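Local coordinates for periplasmic binding protein/LacI transcriptional regulator (Burkholderia graminis C4D1M, PDB 5HQJ) that binds D-arabinose in its pyranose form and probably serves as the sugar-capturing solute-binding protein of a bacterial ABC transporter, at residues A[27-32]-A[283-288]; A[100-105]-A[112-117]; A[130-135]-A[265-270]; A[154-159]-A[198-203]. One frame throughout, in Å; residues are numbered along the deposited sequence.

Overall arrangement
The chain has the two-lobed build of a periplasmic sugar-binding protein, each lobe a six-stranded sheet flanked by helices. Contacts 1 and 2 pack helices against the same parallel sheet in one lobe; contact 4 packs a helix on the mixed sheet of the other, and its centre lies about 41 Å from that of contact 1. Contact 3 reaches this second sheet too, but sits near the centre of the molecule and shares helix 269-284 with contact 1. Contacts 1 and 4 meet mainly through apolar carbons, contact 1 being only partly buried. Contact 2 couples similar packing to a sugar-binding aspartate; contact 3, which also holds the sugar, adds a buried hydrogen bond and water bridge to a small apolar patch.

Contact 1. Residues A[27-32]-A[283-288]; sequences KDISVA and QIQGQE
I284, the last helical residue of helix 269-284, puts a single methyl against two residues at the start of strand 30-34, I29 just before it and V31 within it: its CD1 lies 3.9 Å from CG2 of I29 and 3.8 Å from CG1 of V31. No hydrogen bond crosses between residues 27-32 and 283-288, although much of the helix end is polar. I29 and V31 both turn toward the helix and bracket that methyl from successive inward-facing positions, while S30 between them points away. I29 uses both its branches. CG2, anti to the backbone N (CG1 at chi1 -62°), meets I284, and the two isoleucines slide past one another in opposite directions; CD1, at the end of the longer arm, reaches the side chain of Q285, 3.8 Å from NE2. Q285 crosses I29 at about a right angle, its extended chain bringing the amide alongside the methyl, and the same NE2 hydrogen-bonds to the backbone O of K24. The helix closes here in a Schellman motif, with G286 at positive phi as the C-prime residue and its N bonded to Q283 O at 3.1 Å. Beyond the turn the chain folds back, and Q283 NE2 donates to E288 OE2 at 2.8 Å, approaching from above the carboxylate plane. H279 bonds the other oxygen of E288, and S125 also pairs with Q283 NE2. The segments therefore join through aliphatic carbon, with one methyl also against the Q285 amide, while Q283 NE2, Q285 NE2 and the E288 carboxylate find their hydrogen bonds elsewhere.

Contact 2. Residues A[100-105]-A[112-117]; sequences SVMKRA and VLTYDS. With 64K (alpha-D-arabinopyranose), chain B.
M102 and A105, on one face of helix 99-106, lie over V112 and T114 of strand 111-115, the helix and second strand of a beta-alpha-beta unit that begins with strand 87-90. The short axes pass 9.6 Å apart with their directions at 137°, as the chain returns from helix to parallel strand. The packing between the segments is apolar. M102, a selenomethionine, runs out with CG anti to its carbonyl carbon (chi1 -73°) and bends at its third torsion, which brings the terminal CE to CG2 of T114, 4.0 Å away; M102 and T114 cross at about a right angle. One turn further along the helix, the small CB of A105 stands 4.1 Å from CG2 of V112. M102 also touches I77 of helix 71-82. Polar bonds belong to the strand and what follows it. T114 turns its hydroxyl to D118, leaving its methyl for M102. Past the strand end, D116 enters the sugar pocket at positive phi, and S91 gives OD2 a further hydrogen bond. Its carboxylate accepts from two neighbouring hydroxyls of the bound alpha-D-arabinopyranose, one to each oxygen: O2 donates to OD1 of D116 at 2.6 Å, and O1 donates to OD2 of D116, likewise at 2.6 Å.

Contact 3. Residues A[130-135]-A[265-270]; sequences TNNEQA and MVQRPV. With 64K (alpha-D-arabinopyranose), chain B.
T130 and Q267 bring their backbones closest, CA to CA 6.5 Å, and A135 and M265 follow at 7.7 Å. Residues 130-135 lead into helix 132-146, where N131 is the N-cap and its OD1 accepts from Q134 N; residues 265-270 leave strand 263-266 and enter helix 269-284, with R268 at the N-cap position. The side chains of T130 and Q267 cross at about a right angle. The hydroxyl OG1 of T130 donates to OE1 of Q267 at 2.6 Å, in the carbonyl plane and on a lone pair. With CG anti to its carbonyl carbon (chi1 -50°) and the chain extended beyond it, Q267 carries its amide on to the bound alpha-D-arabinopyranose, where NE2 donates to the sugar's O2 at 2.9 Å along a nearly straight line, 174°. D247 OD1 accepts from the same NE2. One water donates to T130 OG1 and accepts from R268 N, a second bridge between the segments. At the A135 end of the contact, the twice-bent selenomethionine M265 lays its CE 4.1 Å from CB of A135 and 3.6 Å from the backbone O of A135, beside F246. The chemistry implies that T130 is a second-shell residue: its bond to OE1 on one side, with D247 and the sugar on NE2, should fix the rotation of the Q267 amide and present its N-H to the ligand.

Contact 4. Residues A[154-159]-A[198-203]; sequences AIITGQ and VSVVET
I156 meets V200 and V201 where helix 194-207 covers strand 150-156, part of the alternating strand-and-helix fold of one sugar-binding lobe. The strand is central enough in its sheet to pair on both sides, I155 with E186 and Q188, I156 with F215. The side chain of I156 leaves the strand at CB, which points toward the helix; the CA atoms of I156 and V201 are 7.9 Å apart. From CB the branches part. CG2 lies anti to the backbone N, and the longer arm through CG1 (chi1 -51°) makes the contact. CG1 comes within 4.5 Å of CG2 of V201, a loose approach to a side chain that also packs on V225 and V228 of helix 221-229. The arm then bends at its second torsion (-58°) and carries CD1 to V200, the two side chains sliding past each other in opposite directions. V200 also leans on E186 and Q188 of strand 181-188, so the helix spans the neighbouring strand as well. The contact is aliphatic throughout, and the I156 side chain stays about 11 Å from the bound sugar. Its tightest point is methyl against methyl, CD1 of I156 lying 3.8 Å from CG1 of V200.

Contact 1. Residues A[27-32]-A[283-288]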
loop_
_atom_site.group_PDB
_atom_site.type_symbol
_atom_site.label_atom_id
_atom_site.label_comp_id
_atom_site.label_asym_id
_atom_site.label_seq_id
_atom_site.Cartn_x
_atom_site.Cartn_y
_atom_site.Cartn_z
ATOM N N LYS A 27 -29.460 9.607 1.741
ATOM C CA LYS A 27 -29.347 9.572 3.192
ATOM C C LYS A 27 -29.615 8.176 3.759
ATOM O O LYS A 27 -29.168 7.856 4.865
ATOM C CB LYS A 27 -30.307 10.582 3.822
ATOM C CG LYS A 27 -31.777 10.298 3.552
ATOM C CD LYS A 27 -32.672 11.187 4.396
ATOM C CE LYS A 27 -34.115 10.731 4.309
ATOM N NZ LYS A 27 -35.055 11.865 4.089
ATOM N N ASP A 28 -30.336 7.347 3.008
ATOM C CA ASP A 28 -30.577 5.960 3.418
ATOM C C ASP A 28 -29.450 5.020 2.982
ATOM O O ASP A 28 -29.432 3.841 3.368
ATOM C CB ASP A 28 -31.906 5.449 2.849
ATOM C CG ASP A 28 -33.078 6.314 3.246
ATOM O OD1 ASP A 28 -33.129 6.744 4.422
ATOM O OD2 ASP A 28 -33.941 6.568 2.374
ATOM N N ILE A 29 -28.514 5.535 2.185
ATOM C CA ILE A 29 -27.384 4.732 1.730
ATOM C C ILE A 29 -26.322 4.675 2.798
ATOM O O ILE A 29 -25.962 5.683 3.411
ATOM C CB ILE A 29 -26.758 5.271 0.444
ATOM C CG1 ILE A 29 -27.772 5.234 -0.693
ATOM C CG2 ILE A 29 -25.535 4.426 0.035
ATOM C CD1 ILE A 29 -27.274 5.860 -1.992
ATOM N N SER A 30 -25.815 3.471 3.001
ATOM C CA SER A 30 -24.826 3.196 4.017
ATOM C C SER A 30 -23.661 2.477 3.363
ATOM O O SER A 30 -23.855 1.433 2.720
ATOM C CB SER A 30 -25.427 2.339 5.133
ATOM O OG SER A 30 -24.623 2.367 6.293
ATOM N N VAL A 31 -22.465 3.043 3.530
ATOM C CA VAL A 31 -21.232 2.462 3.008
ATOM C C VAL A 31 -20.178 2.384 4.095
ATOM O O VAL A 31 -20.094 3.244 4.971
ATOM C CB VAL A 31 -20.675 3.275 1.811
ATOM C CG1 VAL A 31 -21.691 3.281 0.689
ATOM C CG2 VAL A 31 -20.273 4.715 2.209
ATOM N N ALA A 32 -19.359 1.358 3.997
ATOM C CA ALA A 32 -18.318 1.079 4.950
ATOM C C ALA A 32 -16.992 0.897 4.208
ATOM O O ALA A 32 -16.958 0.244 3.163
ATOM C CB ALA A 32 -18.663 -0.157 5.769
ATOM N N GLN A 283 -22.787 1.842 -7.890
ATOM C CA GLN A 283 -23.202 0.450 -8.008
ATOM C C GLN A 283 -24.479 0.218 -7.208
ATOM O O GLN A 283 -25.404 -0.427 -7.686
ATOM C CB GLN A 283 -22.094 -0.488 -7.540
ATOM C CG GLN A 283 -20.879 -0.549 -8.514
ATOM C CD GLN A 283 -19.704 -1.326 -7.930
ATOM O OE1 GLN A 283 -19.849 -2.007 -6.916
ATOM N NE2 GLN A 283 -18.531 -1.214 -8.557
ATOM N N ILE A 284 -24.512 0.770 -5.996
ATOM C CA ILE A 284 -25.689 0.705 -5.142
ATOM C C ILE A 284 -26.900 1.296 -5.852
ATOM O O ILE A 284 -27.995 0.736 -5.803
ATOM C CB ILE A 284 -25.450 1.455 -3.816
ATOM C CG1 ILE A 284 -24.425 0.703 -2.967
ATOM C CG2 ILE A 284 -26.759 1.623 -3.043
ATOM C CD1 ILE A 284 -23.834 1.499 -1.852
ATOM N N GLN A 285 -26.700 2.426 -6.520
ATOM C CA GLN A 285 -27.803 3.109 -7.173
ATOM C C GLN A 285 -28.038 2.632 -8.618
ATOM O O GLN A 285 -28.789 3.252 -9.369
ATOM C CB GLN A 285 -27.567 4.618 -7.128
ATOM C CG GLN A 285 -28.240 5.280 -5.940
ATOM C CD GLN A 285 -28.106 6.789 -5.940
ATOM O OE1 GLN A 285 -27.312 7.358 -6.691
ATOM N NE2 GLN A 285 -28.891 7.448 -5.092
ATOM N N GLY A 286 -27.405 1.522 -8.992
ATOM C CA GLY A 286 -27.706 0.845 -10.245
ATOM C C GLY A 286 -27.327 1.543 -11.544
ATOM O O GLY A 286 -27.975 1.325 -12.567
ATOM N N GLN A 287 -26.284 2.368 -11.532
ATOM C CA GLN A 287 -25.847 3.016 -12.767
ATOM C C GLN A 287 -24.349 2.899 -12.981
ATOM O O GLN A 287 -23.740 3.734 -13.642
ATOM C CB GLN A 287 -26.280 4.484 -12.781
ATOM C CG GLN A 287 -25.980 5.267 -11.518
ATOM C CD GLN A 287 -26.984 6.394 -11.295
ATOM O OE1 GLN A 287 -28.116 6.336 -11.778
ATOM N NE2 GLN A 287 -26.573 7.421 -10.558
ATOM N N GLU A 288 -23.765 1.846 -12.422
ATOM C CA GLU A 288 -22.414 1.461 -12.784
ATOM C C GLU A 288 -22.472 0.345 -13.812
ATOM O O GLU A 288 -22.419 -0.841 -13.471
ATOM C CB GLU A 288 -21.622 1.017 -11.567
ATOM C CG GLU A 288 -20.202 0.613 -11.897
ATOM C CD GLU A 288 -19.201 1.387 -11.094
ATOM O OE1 GLU A 288 -19.353 2.620 -10.978
ATOM O OE2 GLU A 288 -18.271 0.759 -10.571
#

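Contact 2. Residues A[100-105]-A[112-117]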
loop_
_atom_site.group_PDB
_atom_site.type_symbol
_atom_site.label_atom_id
_atom_site.label_comp_id
_atom_site.label_asym_id
_atom_site.label_seq_id
_atom_site.Cartn_x
_atom_site.Cartn_y
_atom_site.Cartn_z
ATOM N N SER A 100 -14.693 -16.090 1.044
ATOM C CA SER A 100 -15.981 -16.707 1.316
ATOM C C SER A 100 -17.041 -15.725 1.826
ATOM O O SER A 100 -18.177 -15.727 1.351
ATOM C CB SER A 100 -15.794 -17.849 2.325
ATOM O OG SER A 100 -14.410 -18.109 2.521
ATOM N N VAL A 101 -16.684 -14.892 2.796
ATOM C CA VAL A 101 -17.653 -13.963 3.370
ATOM C C VAL A 101 -17.982 -12.825 2.391
ATOM O O VAL A 101 -19.082 -12.276 2.409
ATOM C CB VAL A 101 -17.144 -13.386 4.710
ATOM C CG1 VAL A 101 -15.903 -12.499 4.501
ATOM C CG2 VAL A 101 -18.251 -12.616 5.428
HETATM N N MSE A 102 -17.047 -12.488 1.518
HETATM C CA MSE A 102 -17.309 -11.430 0.540
HETATM C C MSE A 102 -18.323 -11.873 -0.507
HETATM O O MSE A 102 -19.126 -11.070 -0.982
HETATM C CB MSE A 102 -16.007 -10.979 -0.128
HETATM C CG MSE A 102 -15.146 -10.159 0.832
HETATM SE SE MSE A 102 -13.434 -9.574 0.143
HETATM C CE MSE A 102 -14.118 -8.344 -1.220
ATOM N N LYS A 103 -18.310 -13.160 -0.832
ATOM C CA LYS A 103 -19.307 -13.713 -1.727
ATOM C C LYS A 103 -20.710 -13.695 -1.125
ATOM O O LYS A 103 -21.659 -13.389 -1.830
ATOM C CB LYS A 103 -18.937 -15.142 -2.126
ATOM C CG LYS A 103 -17.713 -15.211 -3.016
ATOM C CD LYS A 103 -17.786 -16.339 -4.018
ATOM C CE LYS A 103 -16.740 -16.149 -5.123
ATOM N NZ LYS A 103 -17.291 -15.495 -6.364
ATOM N N ARG A 104 -20.845 -13.998 0.166
ATOM C CA ARG A 104 -22.168 -13.989 0.799
ATOM C C ARG A 104 -22.759 -12.584 0.822
ATOM O O ARG A 104 -23.938 -12.394 0.516
ATOM C CB ARG A 104 -22.098 -14.545 2.221
ATOM C CG ARG A 104 -21.099 -15.678 2.393
ATOM C CD ARG A 104 -21.517 -16.620 3.513
ATOM N NE ARG A 104 -22.015 -15.869 4.665
ATOM C CZ ARG A 104 -21.267 -15.471 5.692
ATOM N NH1 ARG A 104 -19.972 -15.768 5.742
ATOM N NH2 ARG A 104 -21.820 -14.780 6.681
ATOM N N ALA A 105 -21.929 -11.606 1.182
ATOM C CA ALA A 105 -22.322 -10.198 1.179
ATOM C C ALA A 105 -22.956 -9.812 -0.150
ATOM O O ALA A 105 -23.990 -9.169 -0.199
ATOM C CB ALA A 105 -21.101 -9.311 1.461
ATOM N N VAL A 112 -19.639 -4.838 -3.360
ATOM C CA VAL A 112 -18.346 -5.048 -2.750
ATOM C C VAL A 112 -17.253 -4.750 -3.759
ATOM O O VAL A 112 -17.294 -5.233 -4.884
ATOM C CB VAL A 112 -18.207 -6.485 -2.218
ATOM C CG1 VAL A 112 -16.833 -6.704 -1.626
ATOM C CG2 VAL A 112 -19.287 -6.764 -1.166
ATOM N N LEU A 113 -16.276 -3.961 -3.335
ATOM C CA LEU A 113 -15.095 -3.757 -4.135
ATOM C C LEU A 113 -13.863 -3.672 -3.253
ATOM O O LEU A 113 -13.953 -3.528 -2.016
ATOM C CB LEU A 113 -15.242 -2.493 -4.991
ATOM C CG LEU A 113 -15.335 -1.107 -4.326
ATOM C CD1 LEU A 113 -13.967 -0.566 -3.888
ATOM C CD2 LEU A 113 -16.002 -0.086 -5.273
ATOM N N THR A 114 -12.703 -3.778 -3.886
ATOM C CA THR A 114 -11.440 -3.637 -3.166
ATOM C C THR A 114 -10.688 -2.401 -3.604
ATOM O O THR A 114 -10.959 -1.863 -4.685
ATOM C CB THR A 114 -10.565 -4.875 -3.362
ATOM O OG1 THR A 114 -10.358 -5.115 -4.762
ATOM C CG2 THR A 114 -11.253 -6.072 -2.738
ATOM N N TYR A 115 -9.775 -1.953 -2.735
ATOM C CA TYR A 115 -8.878 -0.818 -3.033
ATOM C C TYR A 115 -7.539 -1.119 -2.358
ATOM O O TYR A 115 -7.489 -1.856 -1.368
ATOM C CB TYR A 115 -9.492 0.537 -2.579
ATOM C CG TYR A 115 -9.459 0.738 -1.094
ATOM C CD1 TYR A 115 -10.397 0.103 -0.281
ATOM C CD2 TYR A 115 -8.465 1.483 -0.489
ATOM C CE1 TYR A 115 -10.355 0.225 1.086
ATOM C CE2 TYR A 115 -8.409 1.613 0.898
ATOM C CZ TYR A 115 -9.367 0.974 1.672
ATOM O OH TYR A 115 -9.342 1.062 3.035
ATOM N N ASP A 116 -6.464 -0.604 -2.957
ATOM C CA ASP A 116 -5.103 -0.694 -2.434
ATOM C C ASP A 116 -4.494 -2.089 -2.503
ATOM O O ASP A 116 -3.425 -2.256 -3.083
ATOM C CB ASP A 116 -5.073 -0.180 -0.981
ATOM C CG ASP A 116 -3.734 -0.362 -0.344
ATOM O OD1 ASP A 116 -2.716 0.075 -0.932
ATOM O OD2 ASP A 116 -3.715 -0.979 0.722
ATOM N N SER A 117 -5.164 -3.052 -1.861
ATOM C CA SER A 117 -4.722 -4.451 -1.845
ATOM C C SER A 117 -5.902 -5.382 -2.147
ATOM O O SER A 117 -6.883 -5.499 -1.399
ATOM C CB SER A 117 -4.068 -4.839 -0.514
ATOM O OG SER A 117 -3.128 -5.913 -0.746
HETATM O O2 64K B . -0.169 0.109 -0.317
HETATM C C2 64K B . 0.380 -0.290 0.984
HETATM C C3 64K B . 1.179 0.862 1.503
HETATM O O3 64K B . 2.396 0.925 0.794
HETATM C C4 64K B . 1.552 0.687 2.971
HETATM O O4 64K B . 2.497 -0.383 3.163
HETATM C C5 64K B . 0.358 0.366 3.751
HETATM O O5 64K B . -0.183 -0.894 3.281
HETATM C C1 64K B . -0.742 -0.619 1.929
HETATM O O1 64K B . -1.372 -1.757 1.482
#

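Contact 3. Residues A[130-135]-A[265-270]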
loop_
_atom_site.group_PDB
_atom_site.type_symbol
_atom_site.label_atom_id
_atom_site.label_comp_id
_atom_site.label_asym_id
_atom_site.label_seq_id
_atom_site.Cartn_x
_atom_site.Cartn_y
_atom_site.Cartn_z
ATOM N N THR A 130 -3.030 0.833 -7.071
ATOM C CA THR A 130 -1.766 0.860 -7.786
ATOM C C THR A 130 -1.598 -0.409 -8.604
ATOM O O THR A 130 -2.110 -1.476 -8.248
ATOM C CB THR A 130 -0.605 1.009 -6.774
ATOM O OG1 THR A 130 -0.847 2.212 -6.066
ATOM C CG2 THR A 130 0.720 1.059 -7.443
ATOM N N ASN A 131 -0.872 -0.275 -9.717
ATOM C CA ASN A 131 -0.366 -1.436 -10.448
ATOM C C ASN A 131 0.919 -1.813 -9.771
ATOM O O ASN A 131 1.956 -1.215 -10.019
ATOM C CB ASN A 131 -0.124 -1.129 -11.921
ATOM C CG ASN A 131 0.346 -2.346 -12.701
ATOM O OD1 ASN A 131 0.827 -3.336 -12.124
ATOM N ND2 ASN A 131 0.209 -2.280 -14.021
ATOM N N ASN A 132 0.821 -2.751 -8.856
ATOM C CA ASN A 132 1.903 -2.916 -7.893
ATOM C C ASN A 132 3.100 -3.611 -8.487
ATOM O O ASN A 132 4.231 -3.237 -8.191
ATOM C CB ASN A 132 1.374 -3.627 -6.674
ATOM C CG ASN A 132 0.546 -2.713 -5.819
ATOM O OD1 ASN A 132 1.073 -1.813 -5.157
ATOM N ND2 ASN A 132 -0.764 -2.920 -5.829
ATOM N N GLU A 133 2.889 -4.546 -9.402
ATOM C CA GLU A 133 4.055 -5.131 -10.059
ATOM C C GLU A 133 4.749 -4.042 -10.887
ATOM O O GLU A 133 5.972 -3.930 -10.850
ATOM C CB GLU A 133 3.694 -6.343 -10.928
ATOM C CG GLU A 133 4.938 -7.019 -11.496
ATOM C CD GLU A 133 4.682 -8.411 -12.043
ATOM O OE1 GLU A 133 3.674 -9.038 -11.655
ATOM O OE2 GLU A 133 5.503 -8.882 -12.857
ATOM N N GLN A 134 4.001 -3.198 -11.612
ATOM C CA GLN A 134 4.639 -2.143 -12.393
ATOM C C GLN A 134 5.378 -1.152 -11.485
ATOM O O GLN A 134 6.433 -0.630 -11.847
ATOM C CB GLN A 134 3.612 -1.374 -13.283
ATOM C CG GLN A 134 4.220 -0.229 -14.087
ATOM C CD GLN A 134 5.335 -0.684 -15.011
ATOM O OE1 GLN A 134 6.482 -0.251 -14.885
ATOM N NE2 GLN A 134 5.001 -1.553 -15.955
ATOM N N ALA A 135 4.828 -0.865 -10.312
ATOM C CA ALA A 135 5.559 0.019 -9.414
ATOM C C ALA A 135 6.927 -0.603 -9.027
ATOM O O ALA A 135 7.933 0.089 -8.913
ATOM C CB ALA A 135 4.744 0.302 -8.175
HETATM N N MSE A 265 8.127 6.250 -3.923
HETATM C CA MSE A 265 6.990 5.956 -4.788
HETATM C C MSE A 265 5.726 6.342 -4.034
HETATM O O MSE A 265 5.453 5.721 -3.001
HETATM C CB MSE A 265 6.952 4.471 -5.187
HETATM C CG MSE A 265 8.226 3.953 -5.821
HETATM SE SE MSE A 265 8.398 4.678 -7.616
HETATM C CE MSE A 265 7.064 3.610 -8.540
ATOM N N VAL A 266 4.980 7.344 -4.537
ATOM C CA VAL A 266 3.790 7.832 -3.871
ATOM C C VAL A 266 2.584 7.369 -4.651
ATOM O O VAL A 266 2.454 7.690 -5.815
ATOM C CB VAL A 266 3.798 9.342 -3.711
ATOM C CG1 VAL A 266 2.575 9.785 -2.896
ATOM C CG2 VAL A 266 5.107 9.790 -3.037
ATOM N N GLN A 267 1.727 6.596 -3.998
ATOM C CA GLN A 267 0.487 6.103 -4.574
ATOM C C GLN A 267 -0.538 7.254 -4.492
ATOM O O GLN A 267 -0.153 8.368 -4.178
ATOM C CB GLN A 267 0.015 4.854 -3.831
ATOM C CG GLN A 267 1.061 3.780 -3.653
ATOM C CD GLN A 267 0.453 2.618 -2.940
ATOM O OE1 GLN A 267 -0.401 1.934 -3.477
ATOM N NE2 GLN A 267 0.883 2.392 -1.691
ATOM N N ARG A 268 -1.804 6.989 -4.808
ATOM C CA ARG A 268 -2.865 7.967 -4.672
ATOM C C ARG A 268 -3.948 7.468 -3.695
ATOM O O ARG A 268 -5.039 7.130 -4.089
ATOM C CB ARG A 268 -3.451 8.305 -6.068
ATOM C CG ARG A 268 -2.468 9.014 -7.000
ATOM C CD ARG A 268 -3.133 9.800 -8.093
ATOM N NE ARG A 268 -2.151 10.661 -8.739
ATOM C CZ ARG A 268 -1.327 10.263 -9.699
ATOM N NH1 ARG A 268 -1.380 9.020 -10.141
ATOM N NH2 ARG A 268 -0.462 11.113 -10.213
ATOM N N PRO A 269 -3.620 7.393 -2.385
ATOM C CA PRO A 269 -4.553 6.832 -1.391
ATOM C C PRO A 269 -5.843 7.667 -1.211
ATOM O O PRO A 269 -6.921 7.132 -0.967
ATOM C CB PRO A 269 -3.696 6.790 -0.102
ATOM C CG PRO A 269 -2.575 7.771 -0.319
ATOM C CD PRO A 269 -2.299 7.693 -1.808
ATOM N N VAL A 270 -5.726 8.994 -1.308
ATOM C CA VAL A 270 -6.886 9.870 -1.184
ATOM C C VAL A 270 -7.850 9.546 -2.320
ATOM O O VAL A 270 -9.044 9.378 -2.103
ATOM C CB VAL A 270 -6.497 11.378 -1.234
ATOM C CG1 VAL A 270 -7.719 12.212 -1.006
ATOM C CG2 VAL A 270 -5.506 11.684 -0.188
HETATM O O2 64K B . -0.169 0.109 -0.317
HETATM C C2 64K B . 0.380 -0.290 0.984
HETATM C C3 64K B . 1.179 0.862 1.503
HETATM O O3 64K B . 2.396 0.925 0.794
HETATM C C4 64K B . 1.552 0.687 2.971
HETATM O O4 64K B . 2.497 -0.383 3.163
HETATM C C5 64K B . 0.358 0.366 3.751
HETATM O O5 64K B . -0.183 -0.894 3.281
HETATM C C1 64K B . -0.742 -0.619 1.929
HETATM O O1 64K B . -1.372 -1.757 1.482
HETATM O O HOH W 1 -2.158 4.584 -6.631
HETATM O O HOH W 2 -2.211 -0.237 -4.293
#

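Contact 4. Residues A[154-159]-A[198-203]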
loop_
_atom_site.group_PDB
_atom_site.type_symbol
_atom_site.label_atom_id
_atom_site.label_comp_id
_atom_site.label_asym_id
_atom_site.label_seq_id
_atom_site.Cartn_x
_atom_site.Cartn_y
_atom_site.Cartn_z
ATOM N N ALA A 154 19.109 -4.951 -1.002
ATOM C CA ALA A 154 18.168 -5.602 -0.082
ATOM C C ALA A 154 16.761 -5.048 -0.265
ATOM O O ALA A 154 16.582 -3.900 -0.660
ATOM C CB ALA A 154 18.604 -5.450 1.379
ATOM N N ILE A 155 15.771 -5.898 -0.015
ATOM C CA ILE A 155 14.368 -5.563 -0.113
ATOM C C ILE A 155 13.705 -5.796 1.225
ATOM O O ILE A 155 13.790 -6.902 1.795
ATOM C CB ILE A 155 13.642 -6.417 -1.208
ATOM C CG1 ILE A 155 14.335 -6.305 -2.553
ATOM C CG2 ILE A 155 12.106 -6.032 -1.246
ATOM C CD1 ILE A 155 13.719 -7.219 -3.621
ATOM N N ILE A 156 13.073 -4.745 1.745
ATOM C CA ILE A 156 12.386 -4.765 3.053
ATOM C C ILE A 156 10.907 -4.663 2.782
ATOM O O ILE A 156 10.461 -3.690 2.135
ATOM C CB ILE A 156 12.858 -3.614 3.974
ATOM C CG1 ILE A 156 14.392 -3.570 4.064
ATOM C CG2 ILE A 156 12.229 -3.727 5.327
ATOM C CD1 ILE A 156 15.043 -4.832 4.560
ATOM N N THR A 157 10.128 -5.638 3.255
ATOM C CA THR A 157 8.700 -5.614 3.014
ATOM C C THR A 157 7.941 -5.542 4.317
ATOM O O THR A 157 8.552 -5.423 5.381
ATOM C CB THR A 157 8.275 -6.827 2.137
ATOM O OG1 THR A 157 6.893 -6.647 1.792
ATOM C CG2 THR A 157 8.534 -8.207 2.807
ATOM N N GLY A 158 6.611 -5.626 4.234
ATOM C CA GLY A 158 5.770 -5.548 5.417
ATOM C C GLY A 158 5.329 -6.929 5.817
ATOM O O GLY A 158 6.149 -7.792 6.129
ATOM N N GLN A 159 4.021 -7.149 5.745
ATOM C CA GLN A 159 3.467 -8.460 6.021
ATOM C C GLN A 159 3.657 -9.377 4.786
ATOM O O GLN A 159 3.429 -8.983 3.646
ATOM C CB GLN A 159 1.990 -8.333 6.456
ATOM C CG GLN A 159 1.066 -7.432 5.603
ATOM C CD GLN A 159 1.028 -5.953 6.038
ATOM O OE1 GLN A 159 1.932 -5.190 5.729
ATOM N NE2 GLN A 159 -0.042 -5.547 6.723
ATOM N N VAL A 198 13.437 -1.504 12.117
ATOM C CA VAL A 198 14.751 -1.086 12.609
ATOM C C VAL A 198 15.667 -2.299 12.830
ATOM O O VAL A 198 16.776 -2.342 12.301
ATOM C CB VAL A 198 14.591 -0.266 13.900
ATOM C CG1 VAL A 198 15.903 -0.013 14.538
ATOM C CG2 VAL A 198 13.899 1.042 13.578
ATOM N N SER A 199 15.169 -3.322 13.540
ATOM C CA SER A 199 15.957 -4.539 13.790
ATOM C C SER A 199 16.425 -5.172 12.497
ATOM O O SER A 199 17.611 -5.513 12.282
ATOM C CB SER A 199 15.134 -5.567 14.575
ATOM O OG SER A 199 14.524 -4.972 15.704
ATOM N N VAL A 200 15.494 -5.311 11.546
ATOM C CA VAL A 200 15.826 -5.886 10.256
ATOM C C VAL A 200 16.856 -5.070 9.520
ATOM O O VAL A 200 17.847 -5.605 9.055
ATOM C CB VAL A 200 14.549 -6.046 9.391
ATOM C CG1 VAL A 200 14.906 -6.506 7.956
ATOM C CG2 VAL A 200 13.588 -7.031 10.077
ATOM N N VAL A 201 16.651 -3.758 9.444
ATOM C CA VAL A 201 17.608 -2.924 8.747
ATOM C C VAL A 201 18.984 -2.963 9.424
ATOM O O VAL A 201 19.994 -3.061 8.719
ATOM C CB VAL A 201 17.119 -1.472 8.639
ATOM C CG1 VAL A 201 18.240 -0.537 8.165
ATOM C CG2 VAL A 201 15.981 -1.410 7.646
ATOM N N GLU A 202 19.027 -2.839 10.753
ATOM C CA GLU A 202 20.300 -2.976 11.466
ATOM C C GLU A 202 21.063 -4.258 11.096
ATOM O O GLU A 202 22.242 -4.220 10.870
ATOM C CB GLU A 202 20.086 -2.962 12.984
ATOM C CG GLU A 202 19.673 -1.633 13.533
ATOM C CD GLU A 202 19.293 -1.718 14.992
ATOM O OE1 GLU A 202 19.046 -2.847 15.477
ATOM O OE2 GLU A 202 19.234 -0.656 15.643
ATOM N N THR A 203 20.354 -5.397 11.081
ATOM C CA THR A 203 20.959 -6.675 10.740
ATOM C C THR A 203 21.464 -6.720 9.292
ATOM O O THR A 203 22.562 -7.202 9.004
ATOM C CB THR A 203 19.945 -7.797 11.008
ATOM O OG1 THR A 203 19.668 -7.840 12.416
ATOM C CG2 THR A 203 20.488 -9.132 10.580
#